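Local coordinates for Melibiose/raffinose/stachyose-binding protein MelE (Bacillus subtilis subsp. subtilis str. 168, PDB 4R6H) that binds melibiose, raffinose and stachyose as the solute-binding component of an ABC transporter that imports these sugars, at residues A195-Q200 and E233-M238. Numbering follows the deposited sequence.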
# COMPACT_ATOMS: atom_id res chain seq x y z
N ALA A 195 11.75 4.59 1.07
CA ALA A 195 11.27 3.32 1.50
C ALA A 195 10.28 2.74 0.51
O ALA A 195 10.25 1.52 0.26
CB ALA A 195 10.67 3.38 2.90
N GLN A 196 9.41 3.58 -0.03
CA GLN A 196 8.41 3.11 -0.97
C GLN A 196 9.06 2.48 -2.22
O GLN A 196 8.60 1.46 -2.76
CB GLN A 196 7.47 4.26 -1.37
CG GLN A 196 6.36 3.78 -2.27
CD GLN A 196 5.23 4.76 -2.51
OE1 GLN A 196 5.16 5.82 -1.90
NE2 GLN A 196 4.30 4.36 -3.37
N TYR A 197 10.11 3.15 -2.69
CA TYR A 197 10.88 2.65 -3.83
C TYR A 197 11.43 1.24 -3.53
O TYR A 197 11.27 0.29 -4.31
CB TYR A 197 12.01 3.65 -4.20
CG TYR A 197 13.10 3.04 -5.03
CD1 TYR A 197 12.95 2.86 -6.41
CD2 TYR A 197 14.24 2.57 -4.42
CE1 TYR A 197 13.95 2.23 -7.16
CE2 TYR A 197 15.23 1.94 -5.15
CZ TYR A 197 15.10 1.81 -6.52
OH TYR A 197 16.10 1.16 -7.23
N TYR A 198 12.16 1.15 -2.43
CA TYR A 198 12.75 -0.14 -2.06
C TYR A 198 11.69 -1.21 -1.87
O TYR A 198 11.85 -2.35 -2.32
CB TYR A 198 13.60 -0.02 -0.82
CG TYR A 198 14.99 0.57 -0.98
CD1 TYR A 198 15.97 -0.07 -1.74
CD2 TYR A 198 15.38 1.68 -0.26
CE1 TYR A 198 17.26 0.43 -1.84
CE2 TYR A 198 16.67 2.17 -0.33
CZ TYR A 198 17.61 1.53 -1.10
OH TYR A 198 18.89 2.07 -1.15
N ASP A 199 10.64 -0.88 -1.12
CA ASP A 199 9.62 -1.85 -0.77
C ASP A 199 8.91 -2.38 -2.02
O ASP A 199 8.74 -3.62 -2.17
CB ASP A 199 8.63 -1.20 0.23
CG ASP A 199 7.91 -2.19 1.10
OD1 ASP A 199 8.32 -3.32 1.25
OD2 ASP A 199 6.96 -1.76 1.76
N GLN A 200 8.47 -1.49 -2.91
CA GLN A 200 7.75 -1.93 -4.08
C GLN A 200 8.64 -2.78 -4.98
O GLN A 200 8.21 -3.82 -5.43
CB GLN A 200 7.15 -0.79 -4.91
CG GLN A 200 5.88 -0.21 -4.37
CD GLN A 200 5.25 0.86 -5.25
OE1 GLN A 200 4.79 1.86 -4.74
NE2 GLN A 200 5.06 0.56 -6.54
N GLU A 233 22.00 0.15 -6.25
CA GLU A 233 22.75 0.49 -7.47
C GLU A 233 21.87 1.25 -8.46
O GLU A 233 22.30 2.27 -9.01
CB GLU A 233 23.40 -0.72 -8.09
CG GLU A 233 24.59 -1.17 -7.26
CD GLU A 233 25.08 -2.52 -7.65
OE1 GLU A 233 24.25 -3.41 -7.85
OE2 GLU A 233 26.29 -2.66 -7.78
N ILE A 234 20.65 0.76 -8.66
CA ILE A 234 19.74 1.43 -9.57
C ILE A 234 19.44 2.86 -9.08
O ILE A 234 19.47 3.83 -9.82
CB ILE A 234 18.44 0.63 -9.73
CG1 ILE A 234 18.66 -0.68 -10.49
CG2 ILE A 234 17.42 1.51 -10.47
CD1 ILE A 234 19.25 -0.51 -11.90
N LEU A 235 19.19 3.01 -7.78
CA LEU A 235 18.89 4.33 -7.23
C LEU A 235 20.08 5.29 -7.40
O LEU A 235 19.92 6.43 -7.76
CB LEU A 235 18.45 4.23 -5.76
CG LEU A 235 17.87 5.49 -5.11
CD1 LEU A 235 16.73 6.05 -5.96
CD2 LEU A 235 17.44 5.20 -3.66
N LYS A 236 21.28 4.77 -7.19
CA LYS A 236 22.49 5.54 -7.36
C LYS A 236 22.73 5.90 -8.83
O LYS A 236 23.11 7.04 -9.09
CB LYS A 236 23.70 4.80 -6.77
CG LYS A 236 24.96 5.68 -6.73
CD LYS A 236 24.78 6.79 -5.70
CE LYS A 236 26.02 7.65 -5.57
NZ LYS A 236 25.83 8.67 -4.52
N GLN A 237 22.46 4.96 -9.73
CA GLN A 237 22.45 5.27 -11.18
C GLN A 237 21.52 6.40 -11.53
O GLN A 237 21.87 7.38 -12.21
CB GLN A 237 22.06 4.05 -11.97
CG GLN A 237 23.09 2.97 -11.96
CD GLN A 237 22.56 1.70 -12.56
OE1 GLN A 237 21.67 1.70 -13.45
NE2 GLN A 237 23.09 0.58 -12.08
N MET A 238 20.31 6.34 -10.99
CA MET A 238 19.35 7.40 -11.28
C MET A 238 19.83 8.73 -10.76
O MET A 238 19.70 9.74 -11.40
CB MET A 238 17.98 7.05 -10.65
CG MET A 238 17.38 5.81 -11.26
SD MET A 238 15.88 5.27 -10.34
CE MET A 238 15.21 4.06 -11.46
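Leu235 meets two neighbouring tyrosines, Tyr197 and Tyr198, where helix 192-206 packs against helix 229-240. The side chains of Tyr197 and Leu235 lie alongside each other, pointing opposite ways, which brings CE2 of Tyr197 to 4.0 Å from CB of Leu235, while CD1 of Leu235 lies over one face of the Tyr197 ring. The other branch serves Tyr198: Leu235 CD2 approaches its ring obliquely, 4.3 Å from the Tyr198 OH. A forked leucine suits this place because its two methyls can meet two rings.

At a polar atom the contact is of another kind. The hydroxyl end of Tyr197 rests against Ile234, whose side chain lies square across it, with OH in van der Waals contact at 3.5 Å from both CB and CG2; Ile234 also packs on Met163 and Ile167 of helix 163-177.

The segment axes stay 11.9 Å apart, at 135° to each other, a separation that the long tyrosines help to bridge. With CG anti to the backbone N (chi1 161°), Tyr197 reaches toward helix 229-240. CD2 of Tyr197 sits 4.0 Å above the plane of the Tyr198 ring, nearer its margin than its centre.

The polar bonds are made about one turn before Leu235 on helix 229-240: Tyr197 OH donates to Leu231 O, and Tyr198 OH bonds Ser232 OG. Buried tyrosines thus combine apolar ring surfaces with hydroxyls whose polarity is satisfied, implying that within this solute-binding fold dispersion packing joins the helices while the two hydroxyl bonds help fix where the rings end.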